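Local coordinates for protein YcaO (Methanopyrus kandleri, PDB 6CIB) that binds adenine nucleotide and magnesium and, as a YcaO-family enzyme, probably uses ATP to activate a peptide backbone amide for thioamidation, at residues H144-S149 and V166-W171; E198-R203 and M258-I263; E205-P210 and F293-T298; E229-G234 and E283-L288. All coordinates share one frame; numbering follows the deposited sequence.

Contact 1 (H144-S149 and V166-W171). With MG (magnesium ion), chain H.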
loop_
_atom_site.group_PDB
_atom_site.type_symbol
_atom_site.label_atom_id
_atom_site.label_comp_id
_atom_site.label_asym_id
_atom_site.label_seq_id
_atom_site.Cartn_x
_atom_site.Cartn_y
_atom_site.Cartn_z
ATOM N N HIS A 144 6.570 3.255 10.484
ATOM C CA HIS A 144 6.396 2.491 9.232
ATOM C C HIS A 144 5.750 3.367 8.148
ATOM O O HIS A 144 5.523 4.558 8.372
ATOM C CB HIS A 144 5.618 1.178 9.465
ATOM C CG HIS A 144 4.244 1.377 10.020
ATOM N ND1 HIS A 144 3.172 1.742 9.236
ATOM C CD2 HIS A 144 3.766 1.260 11.282
ATOM C CE1 HIS A 144 2.089 1.833 9.989
ATOM N NE2 HIS A 144 2.423 1.555 11.237
ATOM N N THR A 145 5.477 2.787 6.981
ATOM C CA THR A 145 5.006 3.566 5.817
ATOM C C THR A 145 3.578 3.211 5.335
ATOM O O THR A 145 3.158 3.638 4.245
ATOM C CB THR A 145 5.995 3.465 4.631
ATOM O OG1 THR A 145 6.148 2.095 4.264
ATOM C CG2 THR A 145 7.374 4.050 4.992
ATOM N N ASN A 146 2.833 2.441 6.133
ATOM C CA ASN A 146 1.448 2.130 5.789
ATOM C C ASN A 146 0.627 3.408 5.707
ATOM O O ASN A 146 0.572 4.185 6.661
ATOM C CB ASN A 146 0.801 1.159 6.786
ATOM C CG ASN A 146 -0.492 0.550 6.254
ATOM O OD1 ASN A 146 -0.537 0.046 5.135
ATOM N ND2 ASN A 146 -1.540 0.579 7.064
ATOM N N GLY A 147 0.015 3.620 4.546
ATOM C CA GLY A 147 -0.775 4.812 4.289
ATOM C C GLY A 147 -0.014 5.972 3.690
ATOM O O GLY A 147 -0.603 7.027 3.438
ATOM N N LEU A 148 1.292 5.796 3.489
ATOM C CA LEU A 148 2.123 6.805 2.840
ATOM C C LEU A 148 1.984 6.711 1.328
ATOM O O LEU A 148 2.139 5.633 0.755
ATOM C CB LEU A 148 3.590 6.645 3.266
ATOM C CG LEU A 148 4.644 7.606 2.719
ATOM C CD1 LEU A 148 4.454 9.029 3.256
ATOM C CD2 LEU A 148 6.013 7.058 3.084
ATOM N N SER A 149 1.687 7.838 0.683
ATOM C CA SER A 149 1.535 7.880 -0.774
ATOM C C SER A 149 1.849 9.245 -1.362
ATOM O O SER A 149 1.587 10.273 -0.750
ATOM C CB SER A 149 0.113 7.463 -1.200
ATOM O OG SER A 149 -0.173 6.133 -0.760
ATOM N N VAL A 166 -6.819 0.006 3.853
ATOM C CA VAL A 166 -7.883 -1.011 3.748
ATOM C C VAL A 166 -7.277 -2.375 3.405
ATOM O O VAL A 166 -7.631 -3.388 4.013
ATOM C CB VAL A 166 -8.972 -0.605 2.726
ATOM C CG1 VAL A 166 -10.019 -1.705 2.546
ATOM C CG2 VAL A 166 -9.645 0.684 3.174
ATOM N N GLU A 167 -6.342 -2.373 2.457
ATOM C CA GLU A 167 -5.633 -3.572 2.020
ATOM C C GLU A 167 -4.950 -4.298 3.187
ATOM O O GLU A 167 -5.127 -5.513 3.365
ATOM C CB GLU A 167 -4.625 -3.176 0.938
ATOM C CG GLU A 167 -3.708 -4.276 0.456
ATOM C CD GLU A 167 -2.516 -3.726 -0.300
ATOM O OE1 GLU A 167 -2.712 -3.143 -1.389
ATOM O OE2 GLU A 167 -1.383 -3.883 0.189
ATOM N N ARG A 168 -4.196 -3.550 3.986
ATOM C CA ARG A 168 -3.486 -4.133 5.129
ATOM C C ARG A 168 -4.422 -4.495 6.282
ATOM O O ARG A 168 -4.125 -5.406 7.048
ATOM C CB ARG A 168 -2.343 -3.227 5.602
ATOM C CG ARG A 168 -1.437 -2.756 4.476
ATOM C CD ARG A 168 -0.235 -3.639 4.257
ATOM N NE ARG A 168 0.421 -3.363 2.976
ATOM C CZ ARG A 168 1.240 -2.341 2.724
ATOM N NH1 ARG A 168 1.516 -1.418 3.650
ATOM N NH2 ARG A 168 1.770 -2.226 1.512
ATOM N N ASP A 169 -5.551 -3.787 6.393
ATOM C CA ASP A 169 -6.606 -4.149 7.354
ATOM C C ASP A 169 -7.177 -5.535 7.038
ATOM O O ASP A 169 -7.286 -6.375 7.946
ATOM C CB ASP A 169 -7.717 -3.083 7.412
ATOM C CG ASP A 169 -8.802 -3.418 8.439
ATOM O OD1 ASP A 169 -8.603 -3.188 9.652
ATOM O OD2 ASP A 169 -9.863 -3.915 8.020
ATOM N N SER A 170 -7.521 -5.765 5.764
ATOM C CA SER A 170 -7.991 -7.072 5.279
ATOM C C SER A 170 -6.968 -8.181 5.506
ATOM O O SER A 170 -7.306 -9.233 6.045
ATOM C CB SER A 170 -8.349 -7.017 3.793
ATOM O OG SER A 170 -9.574 -6.351 3.577
ATOM N N TRP A 171 -5.724 -7.933 5.090
ATOM C CA TRP A 171 -4.628 -8.877 5.276
ATOM C C TRP A 171 -4.397 -9.180 6.766
ATOM O O TRP A 171 -4.225 -10.345 7.135
ATOM C CB TRP A 171 -3.364 -8.366 4.563
ATOM C CG TRP A 171 -2.166 -9.266 4.618
ATOM C CD1 TRP A 171 -2.145 -10.610 4.880
ATOM C CD2 TRP A 171 -0.804 -8.890 4.361
ATOM N NE1 TRP A 171 -0.860 -11.085 4.834
ATOM C CE2 TRP A 171 -0.012 -10.056 4.521
ATOM C CE3 TRP A 171 -0.172 -7.679 4.030
ATOM C CZ2 TRP A 171 1.383 -10.051 4.354
ATOM C CZ3 TRP A 171 1.217 -7.670 3.868
ATOM C CH2 TRP A 171 1.977 -8.856 4.023
HETATM MG MG MG H . 3.242 4.038 -0.553
HETATM O O HOH W 1 3.867 0.068 3.675
HETATM O O HOH W 2 3.310 2.919 1.357
HETATM O O HOH W 3 1.280 3.824 -1.579
HETATM O O HOH W 4 4.491 2.580 -1.736
#
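Asn146 and Arg168 meet with their side chains running past each other in opposite directions, and the amide oxygen does the touching. OD1 of Asn146 lies 2.9 Å from NH1 of Arg168 and obliquely to the guanidinium, the two planes being 36° apart. The same OD1 comes close to the methylene CG of Arg168, because the arginine chain bends sharply at chi2 (-93°) and brings its guanidinium back past the amide. Asn146 CG stands opposite the backbone N (chi1 -165°), which carries the amide toward helix 154-177; its ND2 is bound by Glu356. Arg168 NE also makes a weak, salt-bridged hydrogen bond to Glu167 OE2, 3.4 Å away.

Thr145 to Leu148 form a type II beta turn closed by Leu148 N to Thr145 O, with Gly147 at its positive-phi position. The turn leads into strand 148-150 at the nucleotide and metal site: Leu148 O binds the magnesium ion at 2.3 Å, alongside three waters and Glu81. A metal-bound water donates to Thr145 O, and another accepts from Ser149 OG. A further water accepts from Arg168 NH1 at 2.8 Å and also bonds to Thr145 OG1, a water bridge between turn and helix. Before the turn, His144 ND1 accepts a hydrogen bond from Asn146 N at 3.2 Å, with the donor in the imidazole plane.

Contact 2 (E198-R203 and M258-I263)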
loop_
_atom_site.group_PDB
_atom_site.type_symbol
_atom_site.label_atom_id
_atom_site.label_comp_id
_atom_site.label_asym_id
_atom_site.label_seq_id
_atom_site.Cartn_x
_atom_site.Cartn_y
_atom_site.Cartn_z
ATOM N N GLU A 198 2.777 -17.208 -13.594
ATOM C CA GLU A 198 2.864 -18.604 -13.130
ATOM C C GLU A 198 3.974 -19.394 -13.821
ATOM O O GLU A 198 4.616 -20.232 -13.195
ATOM C CB GLU A 198 1.521 -19.312 -13.280
ATOM C CG GLU A 198 1.443 -20.652 -12.572
ATOM C CD GLU A 198 0.030 -21.179 -12.500
ATOM O OE1 GLU A 198 -0.499 -21.592 -13.551
ATOM O OE2 GLU A 198 -0.550 -21.181 -11.394
ATOM N N ARG A 199 4.209 -19.096 -15.095
ATOM C CA ARG A 199 5.322 -19.681 -15.845
ATOM C C ARG A 199 6.707 -19.364 -15.258
ATOM O O ARG A 199 7.667 -20.066 -15.558
ATOM C CB ARG A 199 5.238 -19.283 -17.322
ATOM C CG ARG A 199 4.385 -20.240 -18.141
ATOM C CD ARG A 199 4.268 -19.829 -19.603
ATOM N NE ARG A 199 2.890 -19.459 -19.927
ATOM C CZ ARG A 199 2.486 -18.249 -20.304
ATOM N NH1 ARG A 199 3.349 -17.249 -20.443
ATOM N NH2 ARG A 199 1.205 -18.041 -20.555
ATOM N N GLU A 200 6.788 -18.328 -14.413
ATOM C CA GLU A 200 8.030 -17.933 -13.737
ATOM C C GLU A 200 8.307 -18.737 -12.468
ATOM O O GLU A 200 9.465 -18.908 -12.070
ATOM C CB GLU A 200 8.002 -16.443 -13.376
ATOM C CG GLU A 200 8.000 -15.486 -14.553
ATOM C CD GLU A 200 9.206 -15.656 -15.457
ATOM O OE1 GLU A 200 10.356 -15.596 -14.961
ATOM O OE2 GLU A 200 8.993 -15.852 -16.673
ATOM N N VAL A 201 7.239 -19.210 -11.830
ATOM C CA VAL A 201 7.329 -19.968 -10.575
ATOM C C VAL A 201 6.635 -21.322 -10.758
ATOM O O VAL A 201 6.671 -21.882 -11.853
ATOM C CB VAL A 201 6.789 -19.151 -9.363
ATOM C CG1 VAL A 201 7.782 -18.066 -8.959
ATOM C CG2 VAL A 201 5.415 -18.543 -9.654
ATOM N N GLY A 202 6.028 -21.864 -9.705
ATOM C CA GLY A 202 5.253 -23.096 -9.826
ATOM C C GLY A 202 3.776 -22.803 -9.991
ATOM O O GLY A 202 3.142 -23.281 -10.940
ATOM N N ARG A 203 3.235 -22.015 -9.058
ATOM C CA ARG A 203 1.825 -21.646 -9.042
ATOM C C ARG A 203 1.623 -20.189 -8.627
ATOM O O ARG A 203 2.369 -19.658 -7.801
ATOM C CB ARG A 203 1.024 -22.567 -8.106
ATOM C CG ARG A 203 0.875 -24.003 -8.593
ATOM C CD ARG A 203 -0.569 -24.466 -8.532
ATOM N NE ARG A 203 -0.969 -24.871 -7.186
ATOM C CZ ARG A 203 -2.224 -25.109 -6.804
ATOM N NH1 ARG A 203 -3.234 -24.976 -7.662
ATOM N NH2 ARG A 203 -2.471 -25.474 -5.550
HETATM N N MSE A 258 12.827 -8.621 -6.470
HETATM C CA MSE A 258 13.578 -8.378 -5.227
HETATM C C MSE A 258 14.290 -9.604 -4.717
HETATM O O MSE A 258 15.463 -9.524 -4.314
HETATM C CB MSE A 258 12.649 -7.938 -4.094
HETATM C CG MSE A 258 11.779 -6.751 -4.452
HETATM SE SE MSE A 258 12.893 -5.144 -4.464
HETATM C CE MSE A 258 11.710 -4.423 -3.056
ATOM N N ALA A 259 13.585 -10.739 -4.713
ATOM C CA ALA A 259 14.142 -11.996 -4.207
ATOM C C ALA A 259 15.306 -12.469 -5.086
ATOM O O ALA A 259 16.327 -12.918 -4.570
ATOM C CB ALA A 259 13.059 -13.062 -4.100
ATOM N N ARG A 260 15.158 -12.326 -6.402
ATOM C CA ARG A 260 16.201 -12.702 -7.364
ATOM C C ARG A 260 17.443 -11.815 -7.289
ATOM O O ARG A 260 18.510 -12.215 -7.745
ATOM C CB ARG A 260 15.645 -12.710 -8.784
ATOM C CG ARG A 260 14.831 -13.947 -9.104
ATOM C CD ARG A 260 13.961 -13.712 -10.322
ATOM N NE ARG A 260 12.955 -14.762 -10.439
ATOM C CZ ARG A 260 12.218 -15.001 -11.524
ATOM N NH1 ARG A 260 12.366 -14.274 -12.619
ATOM N NH2 ARG A 260 11.332 -15.985 -11.509
ATOM N N ARG A 261 17.298 -10.619 -6.720
ATOM C CA ARG A 261 18.433 -9.739 -6.441
ATOM C C ARG A 261 18.900 -9.850 -4.983
ATOM O O ARG A 261 19.854 -9.176 -4.580
ATOM C CB ARG A 261 18.083 -8.282 -6.764
ATOM C CG ARG A 261 18.043 -7.982 -8.250
ATOM C CD ARG A 261 17.628 -6.549 -8.532
ATOM N NE ARG A 261 17.666 -6.318 -9.980
ATOM C CZ ARG A 261 18.758 -5.986 -10.666
ATOM N NH1 ARG A 261 19.925 -5.804 -10.050
ATOM N NH2 ARG A 261 18.682 -5.835 -11.977
ATOM N N GLY A 262 18.215 -10.685 -4.202
ATOM C CA GLY A 262 18.501 -10.857 -2.772
ATOM C C GLY A 262 18.257 -9.619 -1.919
ATOM O O GLY A 262 18.947 -9.408 -0.920
ATOM N N ILE A 263 17.293 -8.792 -2.327
ATOM C CA ILE A 263 16.869 -7.617 -1.551
ATOM C C ILE A 263 15.708 -8.047 -0.651
ATOM O O ILE A 263 14.798 -8.751 -1.103
ATOM C CB ILE A 263 16.463 -6.429 -2.468
ATOM C CG1 ILE A 263 17.634 -6.007 -3.367
ATOM C CG2 ILE A 263 15.973 -5.236 -1.645
ATOM C CD1 ILE A 263 17.227 -5.243 -4.614
#
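Arg260 and Glu200 supply nearly all of the 97 Å² buried here, about 55 and 37 Å² respectively, and meet through one weak salt bridge. Arg260 NH1 donates to Glu200 OE1 at 3.4 Å; the N-H...O angle of 161° is fairly straight, so length is what makes the bond weak. The carboxylate oxygen sits at the edge of the guanidinium, near its plane, yet the two flat groups are turned 56° apart, and this is no parallel two-oxygen pairing. NH2 comes within 3.8 Å of Glu200 CB, so the guanidinium also lies against the base of the glutamate.

The chains differ in shape. Arg260 is extended from CG to NE and spans a gap whose closest CA atoms are 11.6 Å apart, whereas Glu200 folds at chi2 (-59°) and crosses the arginine at about a right angle. Arg260 NE has a second acidic partner in Glu230.

Helix 241-260 ends here in a Schellman motif, with Gly262 at positive phi and Ile263 N bonded to Met258 O. Facing it, the type I turn Glu198-Val201 leaves helix 188-198 and leads through a classic beta bulge at Gly202 and Arg203 into strand 203-209.

Contact 3 (E205-P210 and F293-T298); sequences ELRLLP and FEPEGT
Glu205 OE1 is gripped by two nitrogens of Arg207, and the guanidinium held in this way is what Pro295 packs upon. NH2 donates at 2.8 Å to OE1, using the anti lone pair of that oxygen. NH1 reaches the same OE1 at 3.2 Å from 33° out of the carboxylate plane, although OE1 itself stays within about 5° of the guanidinium plane for both bonds. NH1 also donates to Leu206 O at 2.8 Å, arriving above the carbonyl plane, and NE bonds to Trp292 O.

Glu205 and Arg207 are two residues apart on strand 203-209, an outer strand of the three-stranded antiparallel sheet, so they project from the same side. Strand 217-224 pairs with one edge; the other bonds through Leu206 and Leu208 to Leu184 and Pro182.

With its rotation fixed, the guanidinium offers a face to the Pro295 ring, whose CG stands 3.8 Å above the plane over its centre. The ring spans the group, CD near NH2 (3.7 Å) and CB near NE (3.8 Å). Arg207 reaches it by bending at chi2 (-63°). At the guanidinium edge lies Phe293 CA, 4.3 Å from NH2, where helix 290-293 gives way to the loop carrying Pro295.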
loop_
_atom_site.group_PDB
_atom_site.type_symbol
_atom_site.label_atom_id
_atom_site.label_comp_id
_atom_site.label_asym_id
_atom_site.label_seq_id
_atom_site.Cartn_x
_atom_site.Cartn_y
_atom_site.Cartn_z
ATOM N N GLU A 205 -1.664 -18.132 -7.185
ATOM C CA GLU A 205 -3.021 -18.328 -6.674
ATOM C C GLU A 205 -3.650 -16.991 -6.289
ATOM O O GLU A 205 -3.002 -16.173 -5.634
ATOM C CB GLU A 205 -2.983 -19.238 -5.447
ATOM C CG GLU A 205 -2.514 -20.665 -5.698
ATOM C CD GLU A 205 -3.627 -21.558 -6.204
ATOM O OE1 GLU A 205 -4.694 -21.620 -5.551
ATOM O OE2 GLU A 205 -3.433 -22.198 -7.258
ATOM N N LEU A 206 -4.903 -16.779 -6.693
ATOM C CA LEU A 206 -5.638 -15.555 -6.358
ATOM C C LEU A 206 -6.695 -15.798 -5.286
ATOM O O LEU A 206 -7.347 -16.840 -5.280
ATOM C CB LEU A 206 -6.270 -14.916 -7.607
ATOM C CG LEU A 206 -5.332 -14.363 -8.686
ATOM C CD1 LEU A 206 -6.120 -13.977 -9.926
ATOM C CD2 LEU A 206 -4.510 -13.182 -8.182
ATOM N N ARG A 207 -6.835 -14.828 -4.382
ATOM C CA ARG A 207 -7.811 -14.875 -3.292
ATOM C C ARG A 207 -8.566 -13.557 -3.176
ATOM O O ARG A 207 -7.968 -12.487 -3.326
ATOM C CB ARG A 207 -7.121 -15.148 -1.953
ATOM C CG ARG A 207 -6.282 -16.415 -1.859
ATOM C CD ARG A 207 -7.098 -17.688 -2.036
ATOM N NE ARG A 207 -6.214 -18.859 -2.030
ATOM C CZ ARG A 207 -5.911 -19.592 -3.097
ATOM N NH1 ARG A 207 -6.438 -19.314 -4.287
ATOM N NH2 ARG A 207 -5.090 -20.626 -2.964
ATOM N N LEU A 208 -9.871 -13.635 -2.915
ATOM C CA LEU A 208 -10.634 -12.466 -2.499
ATOM C C LEU A 208 -10.671 -12.409 -0.970
ATOM O O LEU A 208 -11.298 -13.248 -0.322
ATOM C CB LEU A 208 -12.047 -12.459 -3.101
ATOM C CG LEU A 208 -12.851 -11.160 -2.908
ATOM C CD1 LEU A 208 -12.345 -10.016 -3.782
ATOM C CD2 LEU A 208 -14.333 -11.396 -3.151
ATOM N N LEU A 209 -9.976 -11.426 -0.402
ATOM C CA LEU A 209 -9.921 -11.240 1.050
ATOM C C LEU A 209 -11.227 -10.648 1.550
ATOM O O LEU A 209 -11.890 -9.915 0.805
ATOM C CB LEU A 209 -8.750 -10.333 1.440
ATOM C CG LEU A 209 -7.372 -10.981 1.630
ATOM C CD1 LEU A 209 -6.732 -11.340 0.310
ATOM C CD2 LEU A 209 -6.443 -10.053 2.383
ATOM N N PRO A 210 -11.621 -10.974 2.803
ATOM C CA PRO A 210 -12.767 -10.274 3.387
ATOM C C PRO A 210 -12.423 -8.797 3.608
ATOM O O PRO A 210 -11.474 -8.475 4.329
ATOM C CB PRO A 210 -12.978 -10.999 4.722
ATOM C CG PRO A 210 -11.644 -11.592 5.048
ATOM C CD PRO A 210 -11.108 -12.018 3.710
ATOM N N PHE A 293 -3.162 -21.493 1.256
ATOM C CA PHE A 293 -3.064 -22.574 0.264
ATOM C C PHE A 293 -4.243 -23.545 0.255
ATOM O O PHE A 293 -4.340 -24.396 -0.630
ATOM C CB PHE A 293 -1.724 -23.315 0.387
ATOM C CG PHE A 293 -0.534 -22.461 0.039
ATOM C CD1 PHE A 293 -0.244 -22.150 -1.293
ATOM C CD2 PHE A 293 0.292 -21.952 1.044
ATOM C CE1 PHE A 293 0.848 -21.347 -1.614
ATOM C CE2 PHE A 293 1.383 -21.150 0.728
ATOM C CZ PHE A 293 1.657 -20.843 -0.602
ATOM N N GLU A 294 -5.150 -23.394 1.218
ATOM C CA GLU A 294 -6.383 -24.189 1.258
ATOM C C GLU A 294 -7.618 -23.273 1.299
ATOM O O GLU A 294 -8.221 -23.094 2.362
ATOM C CB GLU A 294 -6.352 -25.176 2.434
ATOM C CG GLU A 294 -5.268 -26.245 2.322
ATOM C CD GLU A 294 -4.937 -26.922 3.643
ATOM O OE1 GLU A 294 -5.718 -26.794 4.617
ATOM O OE2 GLU A 294 -3.882 -27.598 3.705
ATOM N N PRO A 295 -7.987 -22.680 0.139
ATOM C CA PRO A 295 -9.094 -21.712 0.107
ATOM C C PRO A 295 -10.453 -22.300 0.508
ATOM O O PRO A 295 -10.726 -23.460 0.214
ATOM C CB PRO A 295 -9.115 -21.251 -1.356
ATOM C CG PRO A 295 -8.480 -22.369 -2.118
ATOM C CD PRO A 295 -7.404 -22.871 -1.207
ATOM N N GLU A 296 -11.275 -21.494 1.179
ATOM C CA GLU A 296 -12.648 -21.867 1.528
ATOM C C GLU A 296 -13.603 -21.244 0.514
ATOM O O GLU A 296 -13.979 -20.068 0.633
ATOM C CB GLU A 296 -12.990 -21.394 2.952
ATOM C CG GLU A 296 -14.170 -22.099 3.622
ATOM C CD GLU A 296 -13.758 -23.053 4.742
ATOM O OE1 GLU A 296 -12.607 -22.972 5.243
ATOM O OE2 GLU A 296 -14.603 -23.887 5.142
ATOM N N GLY A 297 -13.982 -22.035 -0.490
ATOM C CA GLY A 297 -14.925 -21.591 -1.517
ATOM C C GLY A 297 -14.288 -20.915 -2.722
ATOM O O GLY A 297 -13.063 -20.798 -2.814
ATOM N N THR A 298 -15.134 -20.471 -3.648
ATOM C CA THR A 298 -14.682 -19.823 -4.879
ATOM C C THR A 298 -15.588 -18.650 -5.240
ATOM O O THR A 298 -16.799 -18.718 -5.027
ATOM C CB THR A 298 -14.527 -20.822 -6.060
ATOM O OG1 THR A 298 -14.068 -20.124 -7.225
ATOM C CG2 THR A 298 -15.841 -21.554 -6.392
#

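Contact 4 (E229-G234 and E283-L288)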
loop_
_atom_site.group_PDB
_atom_site.type_symbol
_atom_site.label_atom_id
_atom_site.label_comp_id
_atom_site.label_asym_id
_atom_site.label_seq_id
_atom_site.Cartn_x
_atom_site.Cartn_y
_atom_site.Cartn_z
ATOM N N GLU A 229 12.431 -18.599 -1.439
ATOM C CA GLU A 229 12.483 -17.134 -1.494
ATOM C C GLU A 229 11.587 -16.555 -2.596
ATOM O O GLU A 229 11.241 -15.373 -2.558
ATOM C CB GLU A 229 13.928 -16.620 -1.640
ATOM C CG GLU A 229 14.849 -17.457 -2.521
ATOM C CD GLU A 229 15.369 -18.717 -1.829
ATOM O OE1 GLU A 229 15.099 -19.821 -2.352
ATOM O OE2 GLU A 229 16.029 -18.615 -0.764
ATOM N N GLU A 230 11.204 -17.413 -3.544
ATOM C CA GLU A 230 10.297 -17.070 -4.639
ATOM C C GLU A 230 8.827 -17.365 -4.329
ATOM O O GLU A 230 7.954 -17.244 -5.200
ATOM C CB GLU A 230 10.761 -17.744 -5.931
ATOM C CG GLU A 230 12.121 -17.214 -6.360
ATOM C CD GLU A 230 12.414 -17.384 -7.830
ATOM O OE1 GLU A 230 13.522 -16.986 -8.234
ATOM O OE2 GLU A 230 11.558 -17.905 -8.572
HETATM N N MSE A 231 8.567 -17.741 -3.077
HETATM C CA MSE A 231 7.206 -17.902 -2.573
HETATM C C MSE A 231 6.885 -16.617 -1.875
HETATM O O MSE A 231 7.245 -16.408 -0.711
HETATM C CB MSE A 231 7.058 -19.126 -1.673
HETATM C CG MSE A 231 7.027 -20.358 -2.565
HETATM SE SE MSE A 231 6.901 -21.973 -1.445
HETATM C CE MSE A 231 5.042 -21.774 -0.840
ATOM N N VAL A 232 6.224 -15.737 -2.619
ATOM C CA VAL A 232 5.950 -14.379 -2.187
ATOM C C VAL A 232 4.441 -14.149 -2.198
ATOM O O VAL A 232 3.668 -14.990 -2.690
ATOM C CB VAL A 232 6.679 -13.319 -3.069
ATOM C CG1 VAL A 232 8.202 -13.414 -2.927
ATOM C CG2 VAL A 232 6.257 -13.410 -4.538
HETATM N N MSE A 233 4.027 -13.010 -1.657
HETATM C CA MSE A 233 2.618 -12.626 -1.655
HETATM C C MSE A 233 2.498 -11.238 -2.203
HETATM O O MSE A 233 3.382 -10.410 -2.009
HETATM C CB MSE A 233 2.058 -12.650 -0.235
HETATM C CG MSE A 233 2.107 -14.025 0.420
HETATM SE SE MSE A 233 1.228 -13.879 2.183
HETATM C CE MSE A 233 2.704 -12.972 3.099
ATOM N N GLY A 234 1.403 -10.981 -2.912
ATOM C CA GLY A 234 1.063 -9.642 -3.395
ATOM C C GLY A 234 -0.375 -9.305 -3.041
ATOM O O GLY A 234 -1.218 -10.204 -2.956
ATOM N N GLU A 283 7.604 -26.875 0.943
ATOM C CA GLU A 283 6.435 -27.613 1.440
ATOM C C GLU A 283 6.084 -27.280 2.898
ATOM O O GLU A 283 4.899 -27.259 3.260
ATOM C CB GLU A 283 6.582 -29.125 1.218
ATOM C CG GLU A 283 5.256 -29.883 1.092
ATOM C CD GLU A 283 4.374 -29.435 -0.074
ATOM O OE1 GLU A 283 4.859 -29.378 -1.227
ATOM O OE2 GLU A 283 3.178 -29.148 0.163
ATOM N N ARG A 284 7.098 -27.008 3.719
ATOM C CA ARG A 284 6.845 -26.535 5.083
ATOM C C ARG A 284 6.288 -25.105 5.127
ATOM O O ARG A 284 5.425 -24.804 5.959
ATOM C CB ARG A 284 8.062 -26.677 6.009
ATOM C CG ARG A 284 7.807 -26.064 7.382
ATOM C CD ARG A 284 8.124 -26.980 8.539
ATOM N NE ARG A 284 7.105 -28.005 8.793
ATOM C CZ ARG A 284 6.369 -28.110 9.905
ATOM N NH1 ARG A 284 6.505 -27.252 10.913
ATOM N NH2 ARG A 284 5.486 -29.092 10.010
ATOM N N LEU A 285 6.781 -24.234 4.247
ATOM C CA LEU A 285 6.209 -22.886 4.141
ATOM C C LEU A 285 4.714 -22.968 3.839
ATOM O O LEU A 285 3.920 -22.300 4.502
ATOM C CB LEU A 285 6.968 -22.003 3.138
ATOM C CG LEU A 285 6.612 -20.501 3.133
ATOM C CD1 LEU A 285 6.669 -19.855 4.513
ATOM C CD2 LEU A 285 7.476 -19.740 2.133
ATOM N N LYS A 286 4.351 -23.824 2.879
ATOM C CA LYS A 286 2.952 -24.151 2.560
ATOM C C LYS A 286 2.142 -24.569 3.788
ATOM O O LYS A 286 1.037 -24.064 3.998
ATOM C CB LYS A 286 2.876 -25.279 1.522
ATOM C CG LYS A 286 2.724 -24.837 0.082
ATOM C CD LYS A 286 2.424 -26.018 -0.834
ATOM C CE LYS A 286 0.948 -26.393 -0.836
ATOM N NZ LYS A 286 0.575 -27.111 -2.087
ATOM N N ARG A 287 2.697 -25.494 4.578
ATOM C CA ARG A 287 2.039 -26.012 5.785
ATOM C C ARG A 287 1.861 -24.976 6.887
ATOM O O ARG A 287 0.835 -24.976 7.571
ATOM C CB ARG A 287 2.770 -27.243 6.331
ATOM C CG ARG A 287 2.255 -28.535 5.731
ATOM C CD ARG A 287 2.929 -29.764 6.317
ATOM N NE ARG A 287 2.407 -30.963 5.666
ATOM C CZ ARG A 287 2.911 -31.517 4.562
ATOM N NH1 ARG A 287 3.986 -31.006 3.967
ATOM N NH2 ARG A 287 2.338 -32.599 4.053
ATOM N N LEU A 288 2.857 -24.103 7.052
ATOM C CA LEU A 288 2.760 -22.974 7.981
ATOM C C LEU A 288 1.752 -21.914 7.513
ATOM O O LEU A 288 1.249 -21.130 8.324
ATOM C CB LEU A 288 4.141 -22.349 8.234
ATOM C CG LEU A 288 5.219 -23.181 8.950
ATOM C CD1 LEU A 288 6.545 -22.428 8.944
ATOM C CD2 LEU A 288 4.823 -23.569 10.371
#
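The connection entering edge strand 233-238 of the three-stranded antiparallel sheet meets the short helix 282-288 in a small apolar contact. Met231, a selenomethionine, carries it from the strand side, at two separate points along its chain. Its CB touches Leu285 CD2 at 3.9 Å, and its terminal methyl CE lies 4.0 Å from Lys286 CG. Between these points the chain runs out straight (chi2 178°) and bends at chi3 (72°), about the CG-SE bond, which brings CE to Lys286 CG; the two side chains cross at about a right angle.

Leu285 CG is opposite the backbone N (chi1 -169°), directing the branch toward Met231, and CD2 is the methyl that touches. Lys286 presents its aliphatic base while its charged end leads elsewhere: NZ forms a salt bridge with Glu224, and Glu283 OE2 of the same helix is a longer ionic neighbour at 4.0 Å. The amine is thus satisfied away from the selenomethionine methyl, and no hydrogen bond crosses the contact.

The nearest CA atoms, those of Met231 and Leu285, are 8.4 Å apart, so the segments meet through side chains. Phe293 of the following helix packs on both Met231 and Lys286. The 146 Å² buried is modest and lies away from the nucleotide site, as plain apolar packing of a short surface helix against the entry to a sheet's edge strand.

How the contacts relate
Along the chain contact 1 closes before the others open; contacts 2 and 3 alternate their segments, as do 2 and 4, while contact 4 nests within the loop closed by contact 3. Contact 1 lies at the magnesium and ADP site, its centre about 20 to 23 Å from the rest. Contacts 2 and 4 are closest, about 12 Å between centres, and are joined by the Arg260-Glu230 salt bridge. Contacts 3 and 4 reach the two outer strands of one three-stranded sheet, linked by Phe293 against Met231. Helix 154-177 joins contact 1 to contacts 3 and 4: Ser170 probably bonds to Pro210 O, and Trp171 packs on Met233, placing the sheet against the nucleotide-site helix.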